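Local coordinates for Alpha/beta hydrolase fold protein (Nakamurella multipartita, PDB 4Y7D) that probably acts as a hydrolase, as its alpha/beta hydrolase fold suggests, at residues V130-H138 with D250-A261. Residues are numbered along the deposited sequence; the frame is centred on the assembly and turned at random.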
ATOM      1  N   VAL A 130       5.397   1.544  -4.245  1.00 17.60           N
ATOM      2  CA  VAL A 130       5.984   0.250  -3.842  1.00 17.69           C
ATOM      3  C   VAL A 130       5.140  -0.855  -4.468  1.00 17.36           C
ATOM      4  O   VAL A 130       3.940  -0.944  -4.186  1.00 17.36           O
ATOM      5  CB  VAL A 130       5.968   0.129  -2.326  1.00 17.93           C
ATOM      6  CG1 VAL A 130       6.659  -1.153  -1.852  1.00 18.51           C
ATOM      7  CG2 VAL A 130       6.675   1.360  -1.725  1.00 19.04           C
ATOM      8  N   ALA A 131       5.780  -1.690  -5.294  1.00 17.00           N
ATOM      9  CA  ALA A 131       5.133  -2.862  -5.911  1.00 18.24           C
ATOM     10  C   ALA A 131       3.676  -2.570  -6.231  1.00 18.26           C
ATOM     11  O   ALA A 131       2.764  -3.281  -5.783  1.00 18.60           O
ATOM     12  CB  ALA A 131       5.270  -4.072  -5.007  1.00 18.66           C
ATOM     13  N   ALA A 132       3.456  -1.532  -7.036  1.00 18.03           N
ATOM     14  CA  ALA A 132       2.127  -0.957  -7.224  1.00 17.50           C
ATOM     15  C   ALA A 132       1.528  -1.346  -8.555  1.00 17.30           C
ATOM     16  O   ALA A 132       2.200  -1.344  -9.602  1.00 18.08           O
ATOM     17  CB  ALA A 132       2.172   0.556  -7.093  1.00 18.16           C
ATOM     18  N   VAL A 133       0.228  -1.608  -8.532  1.00 17.87           N
ATOM     19  CA  VAL A 133      -0.486  -1.859  -9.746  1.00 17.57           C
ATOM     20  C   VAL A 133      -0.515  -0.590 -10.625  1.00 17.84           C
ATOM     21  O   VAL A 133      -1.084   0.422 -10.250  1.00 17.85           O
ATOM     22  CB  VAL A 133      -1.907  -2.375  -9.467  1.00 18.08           C
ATOM     23  CG1 VAL A 133      -2.709  -2.518 -10.751  1.00 18.41           C
ATOM     24  CG2 VAL A 133      -1.880  -3.718  -8.741  1.00 18.72           C
ATOM     25  N   SER A 134       0.033  -0.721 -11.822  1.00 17.42           N
ATOM     26  CA  SER A 134       0.311   0.421 -12.719  1.00 18.28           C
ATOM     27  C   SER A 134      -0.399   0.292 -14.063  1.00 18.31           C
ATOM     28  O   SER A 134      -0.310   1.216 -14.918  1.00 18.00           O
ATOM     29  CB  SER A 134       1.818   0.566 -12.923  1.00 17.59           C
ATOM     30  OG  SER A 134       2.359  -0.632 -13.490  1.00 17.49           O
ATOM     31  N   HIS A 135      -1.119  -0.823 -14.261  1.00 20.08           N
ATOM     32  CA  HIS A 135      -1.886  -1.028 -15.466  1.00 19.45           C
ATOM     33  C   HIS A 135      -2.889  -2.127 -15.183  1.00 19.67           C
ATOM     34  O   HIS A 135      -3.016  -2.545 -14.047  1.00 19.19           O
ATOM     35  CB  HIS A 135      -1.013  -1.306 -16.713  1.00 21.02           C
ATOM     36  CG  HIS A 135      -0.187  -2.574 -16.664  1.00 21.87           C
ATOM     37  ND1 HIS A 135      -0.741  -3.837 -16.674  1.00 22.43           N
ATOM     38  CD2 HIS A 135       1.161  -2.759 -16.669  1.00 22.50           C
ATOM     39  CE1 HIS A 135       0.232  -4.743 -16.675  1.00 23.92           C
ATOM     40  NE2 HIS A 135       1.393  -4.108 -16.645  1.00 22.29           N
ATOM     41  N   ARG A 136      -3.715  -2.493 -16.164  1.00 20.52           N
ATOM     42  CA  ARG A 136      -4.736  -3.494 -15.952  1.00 21.03           C
ATOM     43  C   ARG A 136      -4.163  -4.729 -15.237  1.00 21.94           C
ATOM     44  O   ARG A 136      -3.091  -5.227 -15.583  1.00 20.10           O
ATOM     45  CB  ARG A 136      -5.389  -3.928 -17.256  1.00 22.41           C
ATOM     46  CG  ARG A 136      -6.583  -4.856 -17.071  1.00 23.15           C
ATOM     47  CD  ARG A 136      -7.334  -5.087 -18.390  1.00 24.80           C
ATOM     48  NE  ARG A 136      -8.034  -3.873 -18.820  1.00 24.92           N
ATOM     49  CZ  ARG A 136      -9.005  -3.880 -19.759  1.00 28.19           C
ATOM     50  NH1 ARG A 136      -9.362  -4.995 -20.369  1.00 27.82           N
ATOM     51  NH2 ARG A 136      -9.642  -2.754 -20.088  1.00 30.01           N
ATOM     52  N   TYR A 137      -4.937  -5.239 -14.288  1.00 23.19           N
ATOM     53  CA  TYR A 137      -4.510  -6.351 -13.449  0.70 24.63           C
ATOM     54  C   TYR A 137      -5.662  -7.271 -13.207  1.00 25.47           C
ATOM     55  O   TYR A 137      -6.776  -6.812 -12.929  1.00 25.45           O
ATOM     56  CB  TYR A 137      -3.972  -5.875 -12.110  0.70 24.18           C
ATOM     57  CG  TYR A 137      -3.946  -6.959 -11.039  0.70 26.21           C
ATOM     58  CD1 TYR A 137      -2.819  -7.755 -10.846  0.70 27.59           C
ATOM     59  CD2 TYR A 137      -5.048  -7.184 -10.227  0.70 27.16           C
ATOM     60  CE1 TYR A 137      -2.790  -8.761  -9.870  0.70 28.40           C
ATOM     61  CE2 TYR A 137      -5.041  -8.182  -9.252  0.70 27.77           C
ATOM     62  CZ  TYR A 137      -3.907  -8.953  -9.063  0.70 28.18           C
ATOM     63  OH  TYR A 137      -3.931  -9.930  -8.099  0.70 30.45           O
ATOM     64  N   HIS A 138      -5.402  -8.578 -13.333  1.00 26.39           N
ATOM     65  CA  HIS A 138      -6.419  -9.622 -13.061  1.00 30.94           C
ATOM     66  C   HIS A 138      -6.038 -10.495 -11.858  1.00 36.24           C
ATOM     67  O   HIS A 138      -4.938 -11.044 -11.784  1.00 39.27           O
ATOM     68  CB  HIS A 138      -6.567 -10.480 -14.273  1.00 32.30           C
ATOM     69  CG  HIS A 138      -7.176  -9.752 -15.416  1.00 32.35           C
ATOM     70  ND1 HIS A 138      -8.513  -9.441 -15.455  1.00 34.21           N
ATOM     71  CD2 HIS A 138      -6.622  -9.218 -16.525  1.00 31.57           C
ATOM     72  CE1 HIS A 138      -8.765  -8.801 -16.582  1.00 35.19           C
ATOM     73  NE2 HIS A 138      -7.627  -8.629 -17.232  1.00 32.67           N
ATOM     74  N   ASP A 250       8.677 -10.939  -6.042  1.00 20.51           N
ATOM     75  CA  ASP A 250       7.293 -10.592  -5.692  1.00 20.81           C
ATOM     76  C   ASP A 250       6.371 -11.478  -6.529  1.00 21.66           C
ATOM     77  O   ASP A 250       6.439 -11.440  -7.769  1.00 22.09           O
ATOM     78  CB  ASP A 250       7.047  -9.129  -6.028  1.00 19.89           C
ATOM     79  CG  ASP A 250       5.809  -8.562  -5.413  1.00 20.02           C
ATOM     80  OD1 ASP A 250       4.782  -9.262  -5.232  1.00 20.68           O
ATOM     81  OD2 ASP A 250       5.866  -7.354  -5.117  1.00 19.72           O
ATOM     82  N   SER A 251       5.490 -12.224  -5.858  1.00 22.33           N
ATOM     83  CA  SER A 251       4.535 -13.077  -6.553  1.00 23.94           C
ATOM     84  C   SER A 251       3.124 -12.479  -6.537  1.00 23.96           C
ATOM     85  O   SER A 251       2.186 -13.116  -7.020  1.00 24.05           O
ATOM     86  CB  SER A 251       4.498 -14.441  -5.870  1.00 24.43           C
ATOM     87  OG  SER A 251       4.031 -14.301  -4.532  1.00 25.14           O
ATOM     88  N   ASP A 252       2.977 -11.306  -5.963  1.00 22.46           N
ATOM     89  CA  ASP A 252       1.670 -10.684  -5.785  1.00 23.65           C
ATOM     90  C   ASP A 252       1.462  -9.613  -6.880  1.00 23.18           C
ATOM     91  O   ASP A 252       0.524  -9.701  -7.697  1.00 23.15           O
ATOM     92  CB  ASP A 252       1.654 -10.065  -4.379  1.00 24.68           C
ATOM     93  CG  ASP A 252       0.253  -9.694  -3.901  1.00 27.96           C
ATOM     94  OD1 ASP A 252      -0.531  -9.260  -4.760  1.00 30.41           O
ATOM     95  OD2 ASP A 252      -0.034  -9.809  -2.672  1.00 26.26           O
ATOM     96  N   VAL A 253       2.364  -8.630  -6.935  1.00 21.33           N
ATOM     97  CA  VAL A 253       2.379  -7.660  -8.036  1.00 20.36           C
ATOM     98  C   VAL A 253       3.677  -7.868  -8.795  1.00 20.60           C
ATOM     99  O   VAL A 253       4.790  -7.608  -8.258  1.00 21.79           O
ATOM    100  CB  VAL A 253       2.248  -6.215  -7.516  1.00 19.29           C
ATOM    101  CG1 VAL A 253       2.434  -5.185  -8.633  1.00 19.39           C
ATOM    102  CG2 VAL A 253       0.891  -6.046  -6.853  1.00 20.70           C
ATOM    103  N   ASP A 254       3.566  -8.382 -10.000  1.00 20.84           N
ATOM    104  CA  ASP A 254       4.768  -8.700 -10.769  1.00 21.71           C
ATOM    105  C   ASP A 254       5.738  -7.527 -10.903  1.00 20.68           C
ATOM    106  O   ASP A 254       5.310  -6.391 -11.054  1.00 19.82           O
ATOM    107  CB  ASP A 254       4.464  -9.198 -12.179  1.00 23.50           C
ATOM    108  CG  ASP A 254       5.657  -9.896 -12.780  1.00 25.25           C
ATOM    109  OD1 ASP A 254       5.880 -11.130 -12.486  1.00 29.92           O
ATOM    110  OD2 ASP A 254       6.377  -9.280 -13.553  1.00 23.62           O
ATOM    111  N   PRO A 255       7.045  -7.805 -10.800  1.00 21.18           N
ATOM    112  CA  PRO A 255       8.032  -6.728 -11.040  1.00 20.85           C
ATOM    113  C   PRO A 255       7.826  -5.927 -12.345  1.00 20.29           C
ATOM    114  O   PRO A 255       8.218  -4.729 -12.422  1.00 19.80           O
ATOM    115  CB  PRO A 255       9.366  -7.459 -10.995  1.00 21.10           C
ATOM    116  CG  PRO A 255       9.114  -8.558  -9.987  1.00 21.47           C
ATOM    117  CD  PRO A 255       7.688  -9.037 -10.311  1.00 21.38           C
ATOM    118  N   GLU A 256       7.219  -6.545 -13.365  1.00 19.93           N
ATOM    119  CA  GLU A 256       6.960  -5.851 -14.631  1.00 21.80           C
ATOM    120  C   GLU A 256       6.101  -4.617 -14.421  1.00 20.28           C
ATOM    121  O   GLU A 256       6.219  -3.620 -15.188  1.00 20.94           O
ATOM    122  CB  GLU A 256       6.242  -6.787 -15.666  1.00 24.77           C
ATOM    123  CG  GLU A 256       5.842  -6.124 -17.000  1.00 30.58           C
ATOM    124  CD  GLU A 256       4.415  -5.417 -17.081  1.00 32.81           C
ATOM    125  OE1 GLU A 256       3.552  -5.588 -16.153  1.00 34.25           O
ATOM    126  OE2 GLU A 256       4.168  -4.691 -18.126  1.00 36.94           O
ATOM    127  N   PHE A 257       5.219  -4.635 -13.413  1.00 19.14           N
ATOM    128  CA  PHE A 257       4.412  -3.443 -13.161  1.00 17.79           C
ATOM    129  C   PHE A 257       5.312  -2.255 -12.787  1.00 17.45           C
ATOM    130  O   PHE A 257       5.039  -1.087 -13.203  1.00 16.84           O
ATOM    131  CB  PHE A 257       3.398  -3.645 -12.053  1.00 18.59           C
ATOM    132  CG  PHE A 257       2.188  -4.471 -12.461  1.00 19.70           C
ATOM    133  CD1 PHE A 257       1.134  -3.881 -13.087  1.00 20.05           C
ATOM    134  CD2 PHE A 257       2.119  -5.827 -12.193  1.00 21.47           C
ATOM    135  CE1 PHE A 257       0.030  -4.617 -13.478  1.00 21.29           C
ATOM    136  CE2 PHE A 257       1.012  -6.591 -12.597  1.00 22.73           C
ATOM    137  CZ  PHE A 257      -0.039  -5.969 -13.227  1.00 23.30           C
ATOM    138  N   SER A 258       6.321  -2.549 -11.991  1.00 16.89           N
ATOM    139  CA  SER A 258       7.245  -1.472 -11.595  1.00 17.53           C
ATOM    140  C   SER A 258       8.201  -1.004 -12.717  1.00 19.50           C
ATOM    141  O   SER A 258       8.539   0.191 -12.786  1.00 19.50           O
ATOM    142  CB  SER A 258       8.040  -1.909 -10.391  1.00 17.81           C
ATOM    143  OG  SER A 258       7.236  -2.047  -9.206  1.00 18.85           O
ATOM    144  N   ARG A 259       8.688  -1.927 -13.540  1.00 19.95           N
ATOM    145  CA  ARG A 259       9.534  -1.560 -14.683  1.00 22.15           C
ATOM    146  C   ARG A 259       8.740  -0.715 -15.652  1.00 20.09           C
ATOM    147  O   ARG A 259       9.242   0.259 -16.159  1.00 19.75           O
ATOM    148  CB  ARG A 259      10.104  -2.801 -15.409  1.00 26.15           C
ATOM    149  CG  ARG A 259      11.366  -3.334 -14.773  1.00 32.78           C
ATOM    150  CD  ARG A 259      12.111  -4.344 -15.678  1.00 36.42           C
ATOM    151  NE  ARG A 259      11.294  -5.563 -15.701  1.00 45.48           N
ATOM    152  CZ  ARG A 259      11.287  -6.527 -14.757  1.00 46.78           C
ATOM    153  NH1 ARG A 259      12.133  -6.492 -13.707  1.00 42.49           N
ATOM    154  NH2 ARG A 259      10.419  -7.543 -14.883  1.00 42.10           N
ATOM    155  N   PHE A 260       7.472  -1.081 -15.886  1.00 19.06           N
ATOM    156  CA  PHE A 260       6.593  -0.304 -16.721  1.00 18.98           C
ATOM    157  C   PHE A 260       6.431   1.100 -16.150  1.00 18.45           C
ATOM    158  O   PHE A 260       6.498   2.064 -16.891  1.00 19.17           O
ATOM    159  CB  PHE A 260       5.202  -0.970 -16.841  1.00 18.95           C
ATOM    160  CG  PHE A 260       4.172  -0.148 -17.550  1.00 19.64           C
ATOM    161  CD1 PHE A 260       4.210  -0.012 -18.914  1.00 20.19           C
ATOM    162  CD2 PHE A 260       3.132   0.437 -16.868  1.00 19.41           C
ATOM    163  CE1 PHE A 260       3.260   0.737 -19.560  1.00 20.71           C
ATOM    164  CE2 PHE A 260       2.166   1.181 -17.517  1.00 20.53           C
ATOM    165  CZ  PHE A 260       2.234   1.305 -18.884  1.00 21.07           C
ATOM    166  N   ALA A 261       6.133   1.194 -14.861  1.00 18.15           N
ATOM    167  CA  ALA A 261       5.873   2.474 -14.215  1.00 17.42           C
ATOM    168  C   ALA A 261       7.100   3.371 -14.328  1.00 17.76           C
ATOM    169  O   ALA A 261       6.955   4.528 -14.722  1.00 17.96           O
ATOM    170  CB  ALA A 261       5.450   2.272 -12.770  1.00 16.97           C
TER
HETATM  171  O   HOH W   1       5.850  -0.060  -7.980  1.00 17.55           O
HETATM  172  O   HOH W   2       4.189   0.360 -10.230  1.00 18.74           O
HETATM  173  O   HOH W   3      -1.542 -11.415  -7.600  1.00 41.27           O
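His-135 lies against the ring of Phe-257 in an offset stack, with centroids 4.2 Å apart and planes inclined by 28°. In this alpha/beta hydrolase fold, the stack joins the loop leaving strand 124-130 to the start of helix 255-264. Phe-257 CE1 sits over one imidazole face, toward its rim, while the edge of His-135 points at the face of Phe-260 in a T-shaped pair, planes at 84°. The third constraint on His-135 is polar: NE2 donates to Glu-256 OE1 at 2.7 Å, nearly in the ring plane and on the syn lone pair. A bend at chi2 (-88°) turns the Glu-256 carboxylate toward the imidazole. His-135 ND1 donates to Arg-136 O within the loop in a more bent bond, and the two bonds together limit the ring's rotation. Beyond the Phe-257 ring, Val-253 brings CG2 to 4.1 Å from Val-133 CG2, the two side chains crossing at about a right angle. Asp-250 OD1 accepts from Asp-252 N, an Asx turn, and also from Val-253 N, three residues on; OD2 is hydrogen-bonded to His-278 ND1, a pairing consistent with the acid and histidine of a hydrolase triad. Two waters extend the interface, one joining Ala-132 N to Ser-258 OG, another Tyr-137 OH to Asp-252 O. Ser-134 OG donates to Phe-257 O at 2.7 Å, from the face of that carbonyl plane opposite to Ala-261 N.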